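Local atomic coordinates of acetyl transferase (PDB entry 1Z9U), a protein that probably transfers an acetyl group from acetyl-CoA to the N-terminal serine of ribosomal protein L7/L12, as a member of the GNAT family. Residues B[37-42]-B[158-163]; B[33-38]-B[97-102]; B[131-136]-B[167-172]. One frame throughout, in Å; residues are numbered along the deposited sequence.

Contact 1 (B[37-42]-B[158-163]); sequences QSLDWP and QAEYLN. With SO4 (sulfate ion), chain I; SO4 (sulfate ion), chain J.
Leu39 reaches over to Glu160 with one methyl branch: CD2 lies 3.3 Å from CG of Glu160, and the two side chains pass at a slant. The CB of Leu39 points neither at the strand nor away from it, and the end of the side chain is what comes nearer. Glu160 sets out toward the loop, its first torsion (chi1 -147°) placing the aliphatic CG against the leucine; a bend at chi2 then turns the carboxylate off toward the second subunit, where OE1 accepts a hydrogen bond from Asn91. Two residues on, Leu162 also points at the loop. Its CG is anti to the backbone N (chi1 -166°), and methyl CD2 ends up 3.3 Å from the carbonyl O of Gln37, so here a branched apolar end meets backbone.

Two sulfates, probably from the crystallisation liquor, flank the contact. Asn163 ND2 gives a nearly straight hydrogen bond to O4 of the sulfate (chain I) (3.0 Å, 171° at the hydrogen) and another to Gln36 O. The Leu39 N-H points almost directly at O4 of sulfate J, 2.7 Å away, and that ion also receives hydrogen bonds from Ser141 OG and Arg135 N. Ser38, which contacts CoA in another structure of this protein, turns OG back to accept from Asp40 N at 3.1 Å, an ST turn. The loop borders the CoA site: the side chain of Leu39 is about 5 Å from that of Cys134.

The loop 37-42 joins helix 32-35 to helix 48-64, while 158-163 belongs to strand 151-162, outermost in this chain's sheet. Beside it runs strand 165-175, whose His167 faces both Ala159 and Glu160, a classic beta bulge; Trp41 packs against helices 21-30 and 48-64.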
loop_
_atom_site.group_PDB
_atom_site.type_symbol
_atom_site.label_atom_id
_atom_site.label_comp_id
_atom_site.label_asym_id
_atom_site.label_seq_id
_atom_site.Cartn_x
_atom_site.Cartn_y
_atom_site.Cartn_z
ATOM N N GLN B 37 -1.322 11.249 -17.805
ATOM C CA GLN B 37 -0.585 11.716 -16.627
ATOM C C GLN B 37 -1.161 11.247 -15.281
ATOM O O GLN B 37 -0.544 11.444 -14.230
ATOM C CB GLN B 37 -0.485 13.241 -16.638
ATOM C CG GLN B 37 0.651 13.755 -17.503
ATOM C CD GLN B 37 0.952 15.223 -17.266
ATOM O OE1 GLN B 37 2.017 15.571 -16.738
ATOM N NE2 GLN B 37 0.011 16.098 -17.646
ATOM N N SER B 38 -2.335 10.625 -15.316
ATOM C CA SER B 38 -3.063 10.291 -14.098
ATOM C C SER B 38 -2.542 8.996 -13.487
ATOM O O SER B 38 -2.154 8.079 -14.207
ATOM C CB SER B 38 -4.567 10.175 -14.388
ATOM O OG SER B 38 -5.330 10.042 -13.193
ATOM N N LEU B 39 -2.529 8.933 -12.159
ATOM C CA LEU B 39 -2.299 7.670 -11.446
ATOM C C LEU B 39 -3.559 6.794 -11.385
ATOM O O LEU B 39 -3.467 5.625 -11.041
ATOM C CB LEU B 39 -1.779 7.920 -10.018
ATOM C CG LEU B 39 -0.500 8.739 -9.789
ATOM C CD1 LEU B 39 -0.212 8.884 -8.298
ATOM C CD2 LEU B 39 0.704 8.133 -10.504
ATOM N N ASP B 40 -4.718 7.351 -11.744
ATOM C CA ASP B 40 -6.017 6.732 -11.412
ATOM C C ASP B 40 -6.751 5.976 -12.514
ATOM O O ASP B 40 -7.906 5.551 -12.336
ATOM C CB ASP B 40 -6.955 7.762 -10.771
ATOM C CG ASP B 40 -6.622 8.021 -9.312
ATOM O OD1 ASP B 40 -6.963 9.122 -8.828
ATOM O OD2 ASP B 40 -6.021 7.128 -8.654
ATOM N N TRP B 41 -6.091 5.814 -13.651
ATOM C CA TRP B 41 -6.515 4.830 -14.637
ATOM C C TRP B 41 -5.244 4.181 -15.170
ATOM O O TRP B 41 -4.300 4.890 -15.544
ATOM C CB TRP B 41 -7.319 5.477 -15.763
ATOM C CG TRP B 41 -7.844 4.490 -16.746
ATOM C CD1 TRP B 41 -7.249 4.101 -17.907
ATOM C CD2 TRP B 41 -9.072 3.750 -16.655
ATOM N NE1 TRP B 41 -8.027 3.168 -18.550
ATOM C CE2 TRP B 41 -9.153 2.934 -17.804
ATOM C CE3 TRP B 41 -10.113 3.698 -15.714
ATOM C CZ2 TRP B 41 -10.236 2.068 -18.039
ATOM C CZ3 TRP B 41 -11.189 2.846 -15.951
ATOM C CH2 TRP B 41 -11.239 2.042 -17.104
ATOM N N PRO B 42 -5.198 2.834 -15.195
ATOM C CA PRO B 42 -3.944 2.221 -15.637
ATOM C C PRO B 42 -3.719 2.561 -17.110
ATOM O O PRO B 42 -4.658 2.497 -17.909
ATOM C CB PRO B 42 -4.176 0.719 -15.422
ATOM C CG PRO B 42 -5.427 0.611 -14.573
ATOM C CD PRO B 42 -6.231 1.831 -14.876
ATOM N N GLN B 158 9.779 9.785 -5.129
ATOM C CA GLN B 158 9.938 8.882 -6.275
ATOM C C GLN B 158 9.110 7.603 -6.113
ATOM O O GLN B 158 9.545 6.508 -6.472
ATOM C CB GLN B 158 11.443 8.595 -6.516
ATOM C CG GLN B 158 12.223 9.889 -6.875
ATOM C CD GLN B 158 13.736 9.730 -7.071
ATOM O OE1 GLN B 158 14.454 10.725 -7.145
ATOM N NE2 GLN B 158 14.216 8.509 -7.166
ATOM N N ALA B 159 7.914 7.755 -5.558
ATOM C CA ALA B 159 7.087 6.616 -5.186
ATOM C C ALA B 159 6.428 5.947 -6.382
ATOM O O ALA B 159 6.116 4.752 -6.341
ATOM C CB ALA B 159 6.044 7.034 -4.177
ATOM N N GLU B 160 6.223 6.711 -7.452
ATOM C CA GLU B 160 5.376 6.244 -8.540
ATOM C C GLU B 160 6.043 6.382 -9.912
ATOM O O GLU B 160 6.540 7.450 -10.280
ATOM C CB GLU B 160 4.040 6.974 -8.480
ATOM C CG GLU B 160 2.860 6.154 -8.936
ATOM C CD GLU B 160 2.384 5.110 -7.942
ATOM O OE1 GLU B 160 2.165 3.970 -8.382
ATOM O OE2 GLU B 160 2.210 5.409 -6.743
ATOM N N TYR B 161 6.100 5.273 -10.638
ATOM C CA TYR B 161 6.682 5.278 -11.978
ATOM C C TYR B 161 5.580 5.525 -12.997
ATOM O O TYR B 161 4.581 4.801 -13.044
ATOM C CB TYR B 161 7.402 3.965 -12.284
ATOM C CG TYR B 161 8.214 3.995 -13.569
ATOM C CD1 TYR B 161 9.470 4.590 -13.600
ATOM C CD2 TYR B 161 7.721 3.433 -14.750
ATOM C CE1 TYR B 161 10.227 4.625 -14.764
ATOM C CE2 TYR B 161 8.472 3.461 -15.931
ATOM C CZ TYR B 161 9.723 4.061 -15.927
ATOM O OH TYR B 161 10.487 4.107 -17.071
ATOM N N LEU B 162 5.753 6.577 -13.783
ATOM C CA LEU B 162 4.827 6.876 -14.860
ATOM C C LEU B 162 5.576 7.615 -15.963
ATOM O O LEU B 162 6.405 8.497 -15.696
ATOM C CB LEU B 162 3.617 7.686 -14.353
ATOM C CG LEU B 162 2.402 7.781 -15.291
ATOM C CD1 LEU B 162 1.549 6.503 -15.256
ATOM C CD2 LEU B 162 1.546 8.992 -14.954
ATOM N N ASN B 163 5.301 7.216 -17.199
ATOM C CA ASN B 163 5.892 7.842 -18.385
ATOM C C ASN B 163 7.402 8.061 -18.287
ATOM O O ASN B 163 7.884 9.187 -18.399
ATOM C CB ASN B 163 5.147 9.139 -18.713
ATOM C CG ASN B 163 3.683 8.898 -18.980
ATOM O OD1 ASN B 163 3.322 7.947 -19.675
ATOM N ND2 ASN B 163 2.823 9.739 -18.416
HETATM S S SO4 I . 4.423 12.933 -17.285
HETATM O O1 SO4 I . 3.569 13.252 -18.428
HETATM O O2 SO4 I . 5.749 12.568 -17.778
HETATM O O3 SO4 I . 4.539 14.095 -16.406
HETATM O O4 SO4 I . 3.859 11.808 -16.541
HETATM S S SO4 J . -2.978 11.753 -9.499
HETATM O O1 SO4 J . -4.200 12.509 -9.216
HETATM O O2 SO4 J . -1.789 12.591 -9.339
HETATM O O3 SO4 J . -2.962 10.625 -8.557
HETATM O O4 SO4 J . -3.042 11.234 -10.856
#

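Contact 2 (B[33-38]-B[97-102]); sequences AWLQQS and GYWLDE. With SO4 (sulfate ion), chain J.
Apolar packing carries this contact, and it begins with Leu35 against the indole of Trp99. Methyl CD2 of Leu35 sits 4.0 Å from the centroid of the six-membered ring of Trp99, 8° off its normal, a clear CH-pi contact. The other methyl, CD1, is 3.8 Å from CD2 of Trp99, so both branches rest on the same indole face, CD1 offset toward its rim. Trp34 adds its far corner, CH2 coming 3.9 Å from CB of Trp99, with the two tryptophan side chains at about a right angle.

Contacts with a polar residue are made along its stem. Glu102 slides past Trp34 in the opposite direction and brings its CG within 3.2 Å of Trp34 NE1, the carboxylate plane turned 54° from the indole.

Within 33-38 the backbone closes in a type I turn from Leu35 to Ser38, Ser38 N bonding to Leu35 O at 3.0 Å. Trp99 also packs on Leu27 and Val28, so helices 21-30 and 32-35 both cover its face of strand 93-100, while Leu100 points away toward Ile109 and Met110. Tyr98, Leu100 and the start of helix 109-123 bind CoA in another structure of this protein, the CoA site characteristic of the GNAT fold.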
loop_
_atom_site.group_PDB
_atom_site.type_symbol
_atom_site.label_atom_id
_atom_site.label_comp_id
_atom_site.label_asym_id
_atom_site.label_seq_id
_atom_site.Cartn_x
_atom_site.Cartn_y
_atom_site.Cartn_z
ATOM N N ALA B 33 -5.732 11.891 -23.594
ATOM C CA ALA B 33 -4.600 12.833 -23.482
ATOM C C ALA B 33 -4.186 13.091 -22.029
ATOM O O ALA B 33 -3.065 12.769 -21.631
ATOM C CB ALA B 33 -4.874 14.148 -24.230
ATOM N N TRP B 34 -5.094 13.615 -21.216
ATOM C CA TRP B 34 -4.725 13.919 -19.825
ATOM C C TRP B 34 -4.779 12.739 -18.828
ATOM O O TRP B 34 -4.073 12.751 -17.804
ATOM C CB TRP B 34 -5.515 15.119 -19.314
ATOM C CG TRP B 34 -6.920 14.801 -19.166
ATOM C CD1 TRP B 34 -7.873 14.871 -20.126
ATOM C CD2 TRP B 34 -7.558 14.325 -17.981
ATOM N NE1 TRP B 34 -9.080 14.476 -19.613
ATOM C CE2 TRP B 34 -8.919 14.139 -18.295
ATOM C CE3 TRP B 34 -7.113 14.045 -16.679
ATOM C CZ2 TRP B 34 -9.847 13.673 -17.360
ATOM C CZ3 TRP B 34 -8.039 13.584 -15.743
ATOM C CH2 TRP B 34 -9.391 13.408 -16.092
ATOM N N LEU B 35 -5.583 11.718 -19.122
ATOM C CA LEU B 35 -5.530 10.466 -18.346
ATOM C C LEU B 35 -4.134 9.832 -18.356
ATOM O O LEU B 35 -3.779 9.058 -17.457
ATOM C CB LEU B 35 -6.568 9.456 -18.850
ATOM C CG LEU B 35 -7.801 9.092 -18.014
ATOM C CD1 LEU B 35 -8.172 10.133 -16.950
ATOM C CD2 LEU B 35 -8.988 8.798 -18.909
ATOM N N GLN B 36 -3.350 10.171 -19.375
ATOM C CA GLN B 36 -1.989 9.668 -19.541
ATOM C C GLN B 36 -1.067 10.076 -18.385
ATOM O O GLN B 36 -0.151 9.331 -18.025
ATOM C CB GLN B 36 -1.419 10.139 -20.888
ATOM C CG GLN B 36 -0.410 9.180 -21.526
ATOM C CD GLN B 36 -1.043 7.895 -22.076
ATOM O OE1 GLN B 36 -2.216 7.588 -21.825
ATOM N NE2 GLN B 36 -0.257 7.140 -22.827
ATOM N N GLN B 37 -1.322 11.249 -17.805
ATOM C CA GLN B 37 -0.585 11.716 -16.627
ATOM C C GLN B 37 -1.161 11.247 -15.281
ATOM O O GLN B 37 -0.544 11.444 -14.230
ATOM C CB GLN B 37 -0.485 13.241 -16.638
ATOM C CG GLN B 37 0.651 13.755 -17.503
ATOM C CD GLN B 37 0.952 15.223 -17.266
ATOM O OE1 GLN B 37 2.017 15.571 -16.738
ATOM N NE2 GLN B 37 0.011 16.098 -17.646
ATOM N N SER B 38 -2.335 10.625 -15.316
ATOM C CA SER B 38 -3.063 10.291 -14.098
ATOM C C SER B 38 -2.542 8.996 -13.487
ATOM O O SER B 38 -2.154 8.079 -14.207
ATOM C CB SER B 38 -4.567 10.175 -14.388
ATOM O OG SER B 38 -5.330 10.042 -13.193
ATOM N N GLY B 97 -9.367 6.866 -5.480
ATOM C CA GLY B 97 -8.956 7.233 -6.839
ATOM C C GLY B 97 -10.165 7.736 -7.605
ATOM O O GLY B 97 -11.283 7.314 -7.342
ATOM N N TYR B 98 -9.954 8.652 -8.545
ATOM C CA TYR B 98 -11.065 9.206 -9.311
ATOM C C TYR B 98 -10.571 9.873 -10.575
ATOM O O TYR B 98 -9.402 10.241 -10.670
ATOM C CB TYR B 98 -11.854 10.238 -8.470
ATOM C CG TYR B 98 -11.052 11.478 -8.138
ATOM C CD1 TYR B 98 -11.004 12.559 -9.015
ATOM C CD2 TYR B 98 -10.316 11.562 -6.951
ATOM C CE1 TYR B 98 -10.250 13.679 -8.730
ATOM C CE2 TYR B 98 -9.568 12.687 -6.651
ATOM C CZ TYR B 98 -9.544 13.740 -7.544
ATOM O OH TYR B 98 -8.802 14.858 -7.263
ATOM N N TRP B 99 -11.467 10.054 -11.536
ATOM C CA TRP B 99 -11.250 11.038 -12.606
ATOM C C TRP B 99 -12.586 11.453 -13.191
ATOM O O TRP B 99 -13.554 10.705 -13.088
ATOM C CB TRP B 99 -10.325 10.490 -13.693
ATOM C CG TRP B 99 -10.803 9.218 -14.305
ATOM C CD1 TRP B 99 -10.614 7.957 -13.822
ATOM C CD2 TRP B 99 -11.547 9.077 -15.519
ATOM N NE1 TRP B 99 -11.190 7.038 -14.661
ATOM C CE2 TRP B 99 -11.771 7.697 -15.712
ATOM C CE3 TRP B 99 -12.040 9.985 -16.472
ATOM C CZ2 TRP B 99 -12.473 7.195 -16.819
ATOM C CZ3 TRP B 99 -12.740 9.489 -17.566
ATOM C CH2 TRP B 99 -12.955 8.105 -17.727
ATOM N N LEU B 100 -12.648 12.660 -13.760
ATOM C CA LEU B 100 -13.837 13.135 -14.461
ATOM C C LEU B 100 -13.532 13.431 -15.917
ATOM O O LEU B 100 -12.447 13.904 -16.255
ATOM C CB LEU B 100 -14.398 14.419 -13.837
ATOM C CG LEU B 100 -15.236 14.397 -12.556
ATOM C CD1 LEU B 100 -15.578 15.834 -12.163
ATOM C CD2 LEU B 100 -16.504 13.526 -12.666
ATOM N N ASP B 101 -14.514 13.155 -16.763
ATOM C CA ASP B 101 -14.505 13.598 -18.139
ATOM C C ASP B 101 -14.332 15.132 -18.147
ATOM O O ASP B 101 -14.914 15.836 -17.313
ATOM C CB ASP B 101 -15.815 13.164 -18.804
ATOM C CG ASP B 101 -16.037 13.805 -20.162
ATOM O OD1 ASP B 101 -15.378 13.403 -21.142
ATOM O OD2 ASP B 101 -16.893 14.704 -20.250
ATOM N N GLU B 102 -13.501 15.623 -19.063
ATOM C CA GLU B 102 -13.154 17.044 -19.174
ATOM C C GLU B 102 -14.341 18.016 -19.125
ATOM O O GLU B 102 -14.220 19.111 -18.585
ATOM C CB GLU B 102 -12.368 17.291 -20.465
ATOM C CG GLU B 102 -10.870 17.008 -20.357
ATOM C CD GLU B 102 -10.147 17.148 -21.712
ATOM O OE1 GLU B 102 -9.353 18.108 -21.870
ATOM O OE2 GLU B 102 -10.395 16.303 -22.615
HETATM S S SO4 J . -2.978 11.753 -9.499
HETATM O O1 SO4 J . -4.200 12.509 -9.216
HETATM O O2 SO4 J . -1.789 12.591 -9.339
HETATM O O3 SO4 J . -2.962 10.625 -8.557
HETATM O O4 SO4 J . -3.042 11.234 -10.856
#

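Contact 3 (B[131-136]-B[167-172]); sequences VIKCRV and HDVNMY. With SO4 (sulfate ion), chain J; SO4 (sulfate ion), chain I.
Strands 131-135 and 167-172 run antiparallel, 155° between their directions and 4.5 Å apart at closest approach, as neighbours in the mixed sheet of the GNAT fold. Ile132 with Tyr172 and Cys134 with Asn170 are hydrogen-bonded pairs; Lys133-Met171 and Arg135-Val169 are non-hydrogen-bonded ones. The ladder runs on past the last pair to a bond from Val136 N to Asp168 O, 3.0 Å long and almost straight at 175°.

Ile132, Cys134, Asn170 and Tyr172 share one face, the side of helix 139-147. Cys134, which is covalently linked to CoA in another structure of this protein, holds SG between its backbone N and carbonyl carbon (chi1 62°). That brings SG alongside the edge of the Tyr172 ring, 4.0 Å from CE2. Asn142 ties down the polar ends on this face: its OD1 accepts from both Tyr172 OH and Asn170 ND2. On the opposite face Lys133 and Met171 lie side by side, CD of the lysine 4.1 Å from CE of the methionine.

At the last pair, the CB of Arg135 points away from its partner strand, but a bend at chi3 returns the guanidinium over the face of the His167 imidazole, centres 3.8 Å apart. The backbone N of Arg135 bonds to sulfate J. The side chain of Arg135 is held at its edge too: NH2 forms a salt bridge with Asp137, and the guanidinium meets the other sulfate (chain I) edge-on, NH1 giving to O4 and NH2 to O3, each at 2.8 Å.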
loop_
_atom_site.group_PDB
_atom_site.type_symbol
_atom_site.label_atom_id
_atom_site.label_comp_id
_atom_site.label_asym_id
_atom_site.label_seq_id
_atom_site.Cartn_x
_atom_site.Cartn_y
_atom_site.Cartn_z
ATOM N N VAL B 131 -7.789 8.068 2.290
ATOM C CA VAL B 131 -6.459 8.478 1.889
ATOM C C VAL B 131 -6.472 8.843 0.413
ATOM O O VAL B 131 -7.041 8.123 -0.413
ATOM C CB VAL B 131 -5.421 7.341 2.106
ATOM C CG1 VAL B 131 -3.998 7.814 1.792
ATOM C CG2 VAL B 131 -5.508 6.769 3.517
ATOM N N ILE B 132 -5.863 9.977 0.106
ATOM C CA ILE B 132 -5.585 10.354 -1.270
ATOM C C ILE B 132 -4.069 10.419 -1.460
ATOM O O ILE B 132 -3.377 11.148 -0.746
ATOM C CB ILE B 132 -6.232 11.718 -1.652
ATOM C CG1 ILE B 132 -7.757 11.586 -1.708
ATOM C CG2 ILE B 132 -5.680 12.216 -3.000
ATOM C CD1 ILE B 132 -8.487 12.912 -1.953
ATOM N N LYS B 133 -3.568 9.638 -2.414
ATOM C CA LYS B 133 -2.195 9.780 -2.896
ATOM C C LYS B 133 -2.222 10.409 -4.276
ATOM O O LYS B 133 -2.875 9.896 -5.190
ATOM C CB LYS B 133 -1.500 8.423 -2.971
ATOM C CG LYS B 133 -1.218 7.801 -1.611
ATOM C CD LYS B 133 -1.065 6.283 -1.697
ATOM C CE LYS B 133 0.262 5.881 -2.299
ATOM N NZ LYS B 133 0.477 4.398 -2.247
ATOM N N CYS B 134 -1.536 11.533 -4.437
ATOM C CA CYS B 134 -1.431 12.120 -5.756
ATOM C C CYS B 134 -0.052 12.722 -5.995
ATOM O O CYS B 134 0.647 13.106 -5.050
ATOM C CB CYS B 134 -2.527 13.168 -5.968
ATOM S SG CYS B 134 -2.442 14.544 -4.826
ATOM N N ARG B 135 0.323 12.798 -7.268
ATOM C CA ARG B 135 1.587 13.423 -7.672
ATOM C C ARG B 135 1.678 14.838 -7.128
ATOM O O ARG B 135 0.691 15.582 -7.172
ATOM C CB ARG B 135 1.721 13.423 -9.194
ATOM C CG ARG B 135 2.129 12.061 -9.765
ATOM C CD ARG B 135 2.097 12.058 -11.305
ATOM N NE ARG B 135 2.980 13.070 -11.881
ATOM C CZ ARG B 135 3.311 13.122 -13.171
ATOM N NH1 ARG B 135 2.842 12.206 -14.016
ATOM N NH2 ARG B 135 4.118 14.076 -13.620
ATOM N N VAL B 136 2.848 15.179 -6.586
ATOM C CA VAL B 136 3.165 16.530 -6.105
ATOM C C VAL B 136 2.889 17.576 -7.177
ATOM O O VAL B 136 2.382 18.652 -6.869
ATOM C CB VAL B 136 4.658 16.644 -5.617
ATOM C CG1 VAL B 136 5.098 18.102 -5.436
ATOM C CG2 VAL B 136 4.858 15.877 -4.301
ATOM N N HIS B 167 8.069 9.598 -9.691
ATOM C CA HIS B 167 7.447 10.865 -9.280
ATOM C C HIS B 167 7.178 10.913 -7.791
ATOM O O HIS B 167 6.749 9.923 -7.209
ATOM C CB HIS B 167 6.136 11.104 -10.056
ATOM C CG HIS B 167 6.320 11.158 -11.540
ATOM N ND1 HIS B 167 6.088 10.073 -12.359
ATOM C CD2 HIS B 167 6.740 12.157 -12.350
ATOM C CE1 HIS B 167 6.348 10.405 -13.611
ATOM N NE2 HIS B 167 6.751 11.662 -13.631
ATOM N N ASP B 168 7.429 12.071 -7.188
ATOM C CA ASP B 168 7.100 12.307 -5.788
ATOM C C ASP B 168 5.586 12.381 -5.644
ATOM O O ASP B 168 4.901 13.000 -6.471
ATOM C CB ASP B 168 7.711 13.620 -5.299
ATOM C CG ASP B 168 9.243 13.609 -5.303
ATOM O OD1 ASP B 168 9.861 12.595 -5.698
ATOM O OD2 ASP B 168 9.830 14.632 -4.894
ATOM N N VAL B 169 5.064 11.738 -4.605
ATOM C CA VAL B 169 3.634 11.797 -4.346
ATOM C C VAL B 169 3.310 12.227 -2.916
ATOM O O VAL B 169 3.919 11.758 -1.954
ATOM C CB VAL B 169 2.845 10.507 -4.809
ATOM C CG1 VAL B 169 3.698 9.570 -5.658
ATOM C CG2 VAL B 169 2.151 9.794 -3.670
ATOM N N ASN B 170 2.361 13.151 -2.809
ATOM C CA ASN B 170 1.807 13.586 -1.536
ATOM C C ASN B 170 0.782 12.578 -1.042
ATOM O O ASN B 170 0.008 12.042 -1.833
ATOM C CB ASN B 170 1.110 14.935 -1.714
ATOM C CG ASN B 170 2.088 16.090 -1.747
ATOM O OD1 ASN B 170 3.189 16.005 -1.203
ATOM N ND2 ASN B 170 1.686 17.178 -2.369
ATOM N N MET B 171 0.785 12.327 0.264
ATOM C CA MET B 171 -0.216 11.481 0.878
ATOM C C MET B 171 -1.070 12.337 1.792
ATOM O O MET B 171 -0.557 13.006 2.686
ATOM C CB MET B 171 0.417 10.322 1.674
ATOM C CG MET B 171 -0.631 9.493 2.479
ATOM S SD MET B 171 0.025 8.096 3.470
ATOM C CE MET B 171 0.198 6.863 2.180
ATOM N N TYR B 172 -2.378 12.305 1.550
ATOM C CA TYR B 172 -3.341 13.046 2.345
ATOM C C TYR B 172 -4.261 12.061 3.033
ATOM O O TYR B 172 -4.571 11.014 2.472
ATOM C CB TYR B 172 -4.197 13.933 1.446
ATOM C CG TYR B 172 -3.498 15.092 0.773
ATOM C CD1 TYR B 172 -3.423 16.335 1.408
ATOM C CD2 TYR B 172 -2.972 14.970 -0.528
ATOM C CE1 TYR B 172 -2.816 17.421 0.804
ATOM C CE2 TYR B 172 -2.367 16.063 -1.156
ATOM C CZ TYR B 172 -2.288 17.288 -0.479
ATOM O OH TYR B 172 -1.699 18.398 -1.068
HETATM S S SO4 J . -2.978 11.753 -9.499
HETATM O O1 SO4 J . -4.200 12.509 -9.216
HETATM O O2 SO4 J . -1.789 12.591 -9.339
HETATM O O3 SO4 J . -2.962 10.625 -8.557
HETATM O O4 SO4 J . -3.042 11.234 -10.856
HETATM S S SO4 I . 4.423 12.933 -17.285
HETATM O O1 SO4 I . 3.569 13.252 -18.428
HETATM O O2 SO4 I . 5.749 12.568 -17.778
HETATM O O3 SO4 I . 4.539 14.095 -16.406
HETATM O O4 SO4 I . 3.859 11.808 -16.541
#

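In the fold
Contact 3 is the extensive one, a mostly buried strand pair built on a backbone ladder; contact 2 is also buried but joins a helix end to a strand through side chains; contact 1 lies at the surface and is sparse, with sulfates alongside. Contacts 1 and 2 share Gln37 and Ser38 and are tied together by Asp40 OD1 with Tyr98 N. Contacts 1 and 3 meet where strands 151-162 and 165-175 pair, through Glu160 O and His167 N. All three reach one sheet and touch sulfate J. Contact 2 is aromatic and aliphatic packing, whereas contacts 1 and 3 bring N-H donors to anions near residues that bind CoA.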